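Local coordinates for large ribosomal subunit protein uL10 (Thermotoga maritima, PDB 1ZAV), which forms the base of the ribosomal stalk, binding large-subunit rRNA and L7/L12 dimers and probably serving the ribosome's interaction with GTP-bound translation factors, at residues F27-L41 against F103-G117. Sequence-based numbering, arbitrary orientation.
Sequences FADFLGFTVADLTEL and FYKDKKADLSRLKGG
F27 N donates to G116 O at 2.8 Å, a nearly straight bond (169° at the hydrogen). It lies where strand 24-28 runs antiparallel to strand 114-119 in the five-stranded sheet of the uL10 N-terminal domain. Just past the end of strand 24-28, D29 N bonds to R113 O at 2.9 Å. The side chain of D29 is tied in too. L31 N donates to D29 OD1 at 2.9 Å, closing an Asx turn. R113 faces the same oxygen in a salt bridge, though the place of its NH2 is doubtful, and its NH1 adds only a weak bond. CG of D29 stands anti to the backbone N (chi1 172°), which brings the carboxylate to the guanidinium, their planes 54° apart. A lysine in place of D29 would probably leave L31 N without its acceptor and set a like charge against R113. Beyond the strand, F33 reaches back across the contact. Its CE2 lies over the guanidinium face of R113, and its CZ sits over the centre of the Y104 ring. The two rings meet obliquely. L114 CD2 covers the opposite face of Y104. F103 joins helix 94-106 to helix 35-49. L41 CB makes a CH-pi contact over the F103 ring, 3.9 Å from its centroid, while E40 CG meets the ring edge.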
loop_
_atom_site.group_PDB
_atom_site.type_symbol
_atom_site.label_atom_id
_atom_site.label_comp_id
_atom_site.label_asym_id
_atom_site.label_seq_id
_atom_site.Cartn_x
_atom_site.Cartn_y
_atom_site.Cartn_z
ATOM N N PHE A 27 -7.838 4.797 25.867
ATOM C CA PHE A 27 -8.871 5.004 26.863
ATOM C C PHE A 27 -10.079 4.144 26.588
ATOM O O PHE A 27 -10.630 4.191 25.491
ATOM C CB PHE A 27 -9.262 6.471 26.865
ATOM C CG PHE A 27 -8.100 7.387 27.109
ATOM C CD1 PHE A 27 -7.680 7.661 28.410
ATOM C CD2 PHE A 27 -7.414 7.961 26.040
ATOM C CE1 PHE A 27 -6.583 8.505 28.646
ATOM C CE2 PHE A 27 -6.315 8.807 26.263
ATOM C CZ PHE A 27 -5.905 9.076 27.572
ATOM N N ALA A 28 -10.492 3.384 27.598
ATOM C CA ALA A 28 -11.627 2.471 27.477
ATOM C C ALA A 28 -12.676 2.575 28.580
ATOM O O ALA A 28 -12.364 2.856 29.742
ATOM C CB ALA A 28 -11.114 1.038 27.415
ATOM N N ASP A 29 -13.926 2.337 28.197
ATOM C CA ASP A 29 -15.049 2.322 29.124
ATOM C C ASP A 29 -15.099 0.860 29.560
ATOM O O ASP A 29 -15.393 -0.012 28.746
ATOM C CB ASP A 29 -16.345 2.686 28.394
ATOM C CG ASP A 29 -17.581 2.494 29.254
ATOM O OD1 ASP A 29 -17.503 1.802 30.294
ATOM O OD2 ASP A 29 -18.646 3.024 28.879
ATOM N N PHE A 30 -14.804 0.589 30.828
ATOM C CA PHE A 30 -14.798 -0.784 31.321
ATOM C C PHE A 30 -15.922 -1.046 32.328
ATOM O O PHE A 30 -15.900 -2.040 33.067
ATOM C CB PHE A 30 -13.434 -1.088 31.951
ATOM C CG PHE A 30 -13.110 -2.557 32.039
ATOM C CD1 PHE A 30 -13.021 -3.333 30.885
ATOM C CD2 PHE A 30 -12.883 -3.162 33.276
ATOM C CE1 PHE A 30 -12.705 -4.693 30.955
ATOM C CE2 PHE A 30 -12.566 -4.522 33.358
ATOM C CZ PHE A 30 -12.479 -5.288 32.195
ATOM N N LEU A 31 -16.907 -0.151 32.346
ATOM C CA LEU A 31 -18.049 -0.269 33.247
ATOM C C LEU A 31 -18.811 -1.562 32.974
ATOM O O LEU A 31 -18.949 -1.971 31.825
ATOM C CB LEU A 31 -18.994 0.923 33.060
ATOM C CG LEU A 31 -18.439 2.307 33.411
ATOM C CD1 LEU A 31 -19.405 3.384 32.948
ATOM C CD2 LEU A 31 -18.217 2.397 34.908
ATOM N N GLY A 32 -19.289 -2.209 34.031
ATOM C CA GLY A 32 -20.055 -3.434 33.854
ATOM C C GLY A 32 -19.264 -4.723 33.781
ATOM O O GLY A 32 -19.810 -5.800 34.032
ATOM N N PHE A 33 -17.991 -4.624 33.414
ATOM C CA PHE A 33 -17.124 -5.794 33.333
ATOM C C PHE A 33 -16.826 -6.275 34.752
ATOM O O PHE A 33 -16.793 -5.482 35.698
ATOM C CB PHE A 33 -15.817 -5.440 32.620
ATOM C CG PHE A 33 -15.945 -5.321 31.127
ATOM C CD1 PHE A 33 -15.785 -6.437 30.314
ATOM C CD2 PHE A 33 -16.212 -4.093 30.532
ATOM C CE1 PHE A 33 -15.880 -6.330 28.928
ATOM C CE2 PHE A 33 -16.310 -3.977 29.150
ATOM C CZ PHE A 33 -16.144 -5.098 28.346
ATOM N N THR A 34 -16.605 -7.576 34.893
ATOM C CA THR A 34 -16.323 -8.179 36.188
ATOM C C THR A 34 -14.827 -8.278 36.457
ATOM O O THR A 34 -14.006 -8.053 35.562
ATOM C CB THR A 34 -16.901 -9.593 36.251
ATOM O OG1 THR A 34 -16.296 -10.388 35.226
ATOM C CG2 THR A 34 -18.401 -9.562 36.026
ATOM N N VAL A 35 -14.477 -8.609 37.699
ATOM C CA VAL A 35 -13.077 -8.765 38.071
ATOM C C VAL A 35 -12.508 -9.925 37.258
ATOM O O VAL A 35 -11.343 -9.910 36.863
ATOM C CB VAL A 35 -12.912 -9.080 39.585
ATOM C CG1 VAL A 35 -11.438 -9.289 39.912
ATOM C CG2 VAL A 35 -13.470 -7.942 40.420
ATOM N N ALA A 36 -13.341 -10.934 37.014
ATOM C CA ALA A 36 -12.916 -12.083 36.232
ATOM C C ALA A 36 -12.480 -11.593 34.858
ATOM O O ALA A 36 -11.447 -12.013 34.344
ATOM C CB ALA A 36 -14.060 -13.088 36.098
ATOM N N ASP A 37 -13.270 -10.698 34.270
ATOM C CA ASP A 37 -12.959 -10.143 32.958
ATOM C C ASP A 37 -11.660 -9.341 33.020
ATOM O O ASP A 37 -10.803 -9.453 32.144
ATOM C CB ASP A 37 -14.087 -9.225 32.471
ATOM C CG ASP A 37 -15.407 -9.947 32.321
ATOM O OD1 ASP A 37 -15.382 -11.181 32.148
ATOM O OD2 ASP A 37 -16.467 -9.282 32.357
ATOM N N LEU A 38 -11.530 -8.523 34.058
ATOM C CA LEU A 38 -10.324 -7.718 34.229
ATOM C C LEU A 38 -9.134 -8.675 34.296
ATOM O O LEU A 38 -8.134 -8.490 33.603
ATOM C CB LEU A 38 -10.424 -6.913 35.524
ATOM C CG LEU A 38 -9.235 -6.032 35.923
ATOM C CD1 LEU A 38 -8.945 -4.993 34.824
ATOM C CD2 LEU A 38 -9.569 -5.352 37.242
ATOM N N THR A 39 -9.262 -9.716 35.118
ATOM C CA THR A 39 -8.187 -10.692 35.274
ATOM C C THR A 39 -7.828 -11.340 33.936
ATOM O O THR A 39 -6.652 -11.461 33.597
ATOM C CB THR A 39 -8.567 -11.785 36.311
ATOM O OG1 THR A 39 -8.711 -11.186 37.604
ATOM C CG2 THR A 39 -7.484 -12.853 36.393
ATOM N N GLU A 40 -8.839 -11.728 33.163
ATOM C CA GLU A 40 -8.596 -12.350 31.862
ATOM C C GLU A 40 -7.920 -11.405 30.863
ATOM O O GLU A 40 -6.986 -11.797 30.163
ATOM C CB GLU A 40 -9.909 -12.879 31.274
ATOM C CG GLU A 40 -9.761 -13.506 29.893
ATOM C CD GLU A 40 -8.837 -14.713 29.889
ATOM O OE1 GLU A 40 -7.653 -14.571 30.270
ATOM O OE2 GLU A 40 -9.292 -15.811 29.503
ATOM N N LEU A 41 -8.383 -10.161 30.787
ATOM C CA LEU A 41 -7.769 -9.203 29.873
ATOM C C LEU A 41 -6.309 -8.981 30.269
ATOM O O LEU A 41 -5.423 -8.952 29.416
ATOM C CB LEU A 41 -8.523 -7.867 29.894
ATOM C CG LEU A 41 -7.951 -6.675 29.109
ATOM C CD1 LEU A 41 -7.737 -7.002 27.621
ATOM C CD2 LEU A 41 -8.917 -5.513 29.250
ATOM N N PHE A 103 -10.982 -8.627 22.901
ATOM C CA PHE A 103 -11.533 -8.978 24.201
ATOM C C PHE A 103 -12.952 -8.431 24.289
ATOM O O PHE A 103 -13.874 -9.140 24.706
ATOM C CB PHE A 103 -10.686 -8.386 25.336
ATOM C CG PHE A 103 -11.201 -8.716 26.712
ATOM C CD1 PHE A 103 -10.935 -9.952 27.292
ATOM C CD2 PHE A 103 -11.956 -7.791 27.423
ATOM C CE1 PHE A 103 -11.419 -10.263 28.558
ATOM C CE2 PHE A 103 -12.448 -8.087 28.684
ATOM C CZ PHE A 103 -12.177 -9.329 29.259
ATOM N N TYR A 104 -13.120 -7.166 23.907
ATOM C CA TYR A 104 -14.434 -6.534 23.935
ATOM C C TYR A 104 -15.366 -7.296 22.998
ATOM O O TYR A 104 -16.554 -7.439 23.276
ATOM C CB TYR A 104 -14.342 -5.066 23.502
ATOM C CG TYR A 104 -14.116 -4.109 24.655
ATOM C CD1 TYR A 104 -13.025 -4.261 25.513
ATOM C CD2 TYR A 104 -15.019 -3.077 24.916
ATOM C CE1 TYR A 104 -12.839 -3.410 26.615
ATOM C CE2 TYR A 104 -14.844 -2.219 26.006
ATOM C CZ TYR A 104 -13.754 -2.395 26.851
ATOM O OH TYR A 104 -13.592 -1.568 27.939
ATOM N N LYS A 105 -14.816 -7.784 21.892
ATOM C CA LYS A 105 -15.602 -8.545 20.925
ATOM C C LYS A 105 -16.052 -9.876 21.515
ATOM O O LYS A 105 -17.223 -10.245 21.406
ATOM C CB LYS A 105 -14.795 -8.789 19.648
ATOM C CG LYS A 105 -14.948 -7.688 18.611
ATOM C CD LYS A 105 -14.079 -7.945 17.386
ATOM C CE LYS A 105 -14.393 -9.283 16.733
ATOM N NZ LYS A 105 -13.502 -9.539 15.566
ATOM N N ASP A 106 -15.122 -10.591 22.140
ATOM C CA ASP A 106 -15.431 -11.876 22.763
ATOM C C ASP A 106 -16.514 -11.700 23.827
ATOM O O ASP A 106 -17.335 -12.589 24.051
ATOM C CB ASP A 106 -14.180 -12.466 23.420
ATOM C CG ASP A 106 -13.079 -12.759 22.428
ATOM O OD1 ASP A 106 -11.979 -13.161 22.865
ATOM O OD2 ASP A 106 -13.308 -12.592 21.213
ATOM N N LYS A 107 -16.507 -10.547 24.490
ATOM C CA LYS A 107 -17.484 -10.266 25.531
ATOM C C LYS A 107 -18.747 -9.634 24.970
ATOM O O LYS A 107 -19.687 -9.341 25.707
ATOM C CB LYS A 107 -16.867 -9.360 26.603
ATOM C CG LYS A 107 -16.292 -10.127 27.784
ATOM C CD LYS A 107 -15.328 -11.209 27.323
ATOM C CE LYS A 107 -15.099 -12.233 28.416
ATOM N NZ LYS A 107 -14.209 -13.340 27.969
ATOM N N LYS A 108 -18.762 -9.422 23.660
ATOM C CA LYS A 108 -19.920 -8.838 22.999
ATOM C C LYS A 108 -20.217 -7.415 23.458
ATOM O O LYS A 108 -21.377 -7.027 23.587
ATOM C CB LYS A 108 -21.148 -9.725 23.238
ATOM C CG LYS A 108 -21.017 -11.127 22.661
ATOM C CD LYS A 108 -20.748 -11.085 21.155
ATOM C CE LYS A 108 -21.855 -10.350 20.396
ATOM N NZ LYS A 108 -23.198 -10.992 20.561
ATOM N N ALA A 109 -19.169 -6.635 23.696
ATOM C CA ALA A 109 -19.342 -5.257 24.141
ATOM C C ALA A 109 -19.310 -4.272 22.980
ATOM O O ALA A 109 -18.700 -4.536 21.947
ATOM C CB ALA A 109 -18.255 -4.904 25.151
ATOM N N ASP A 110 -19.971 -3.133 23.158
ATOM C CA ASP A 110 -19.992 -2.095 22.132
ATOM C C ASP A 110 -18.549 -1.631 21.918
ATOM O O ASP A 110 -17.904 -1.124 22.839
ATOM C CB ASP A 110 -20.860 -0.921 22.592
ATOM C CG ASP A 110 -20.921 0.203 21.568
ATOM O OD1 ASP A 110 -21.577 1.224 21.855
ATOM O OD2 ASP A 110 -20.320 0.072 20.480
ATOM N N LEU A 111 -18.046 -1.810 20.703
ATOM C CA LEU A 111 -16.677 -1.439 20.384
ATOM C C LEU A 111 -16.409 0.059 20.475
ATOM O O LEU A 111 -15.255 0.486 20.474
ATOM C CB LEU A 111 -16.305 -1.968 18.997
ATOM C CG LEU A 111 -16.304 -3.498 18.884
ATOM C CD1 LEU A 111 -16.005 -3.901 17.452
ATOM C CD2 LEU A 111 -15.268 -4.094 19.835
ATOM N N SER A 112 -17.468 0.861 20.558
ATOM C CA SER A 112 -17.291 2.304 20.674
ATOM C C SER A 112 -16.852 2.632 22.104
ATOM O O SER A 112 -16.467 3.773 22.411
ATOM C CB SER A 112 -18.587 3.046 20.328
ATOM O OG SER A 112 -19.611 2.767 21.258
ATOM N N ARG A 113 -16.910 1.621 22.971
ATOM C CA ARG A 113 -16.490 1.771 24.360
ATOM C C ARG A 113 -14.959 1.907 24.357
ATOM O O ARG A 113 -14.340 2.208 25.379
ATOM C CB ARG A 113 -16.936 0.556 25.186
ATOM C CG ARG A 113 -18.461 0.432 25.364
ATOM C CD ARG A 113 -18.868 -0.991 25.787
ATOM N NE ARG A 113 -19.339 -1.102 27.172
ATOM C CZ ARG A 113 -18.665 -0.677 28.235
ATOM N NH1 ARG A 113 -19.164 -0.822 29.457
ATOM N NH2 ARG A 113 -17.493 -0.091 28.073
ATOM N N LEU A 114 -14.362 1.656 23.193
ATOM C CA LEU A 114 -12.927 1.803 23.004
ATOM C C LEU A 114 -12.811 3.179 22.358
ATOM O O LEU A 114 -12.750 3.327 21.138
ATOM C CB LEU A 114 -12.375 0.712 22.086
ATOM C CG LEU A 114 -12.556 -0.725 22.587
ATOM C CD1 LEU A 114 -11.850 -1.687 21.650
ATOM C CD2 LEU A 114 -12.000 -0.859 23.995
ATOM N N LYS A 115 -12.773 4.181 23.224
ATOM C CA LYS A 115 -12.756 5.598 22.869
ATOM C C LYS A 115 -11.650 6.244 22.042
ATOM O O LYS A 115 -11.877 7.296 21.439
ATOM C CB LYS A 115 -12.952 6.390 24.157
ATOM C CG LYS A 115 -14.236 6.020 24.860
ATOM C CD LYS A 115 -14.565 6.935 26.020
ATOM C CE LYS A 115 -13.740 6.628 27.252
ATOM N NZ LYS A 115 -14.277 7.380 28.423
ATOM N N GLY A 116 -10.467 5.639 22.001
ATOM C CA GLY A 116 -9.363 6.222 21.251
ATOM C C GLY A 116 -8.159 6.432 22.155
ATOM O O GLY A 116 -8.097 5.852 23.239
ATOM N N GLY A 117 -7.207 7.256 21.726
ATOM C CA GLY A 117 -6.031 7.497 22.546
ATOM C C GLY A 117 -4.857 8.053 21.765
ATOM O O GLY A 117 -5.039 8.798 20.806
#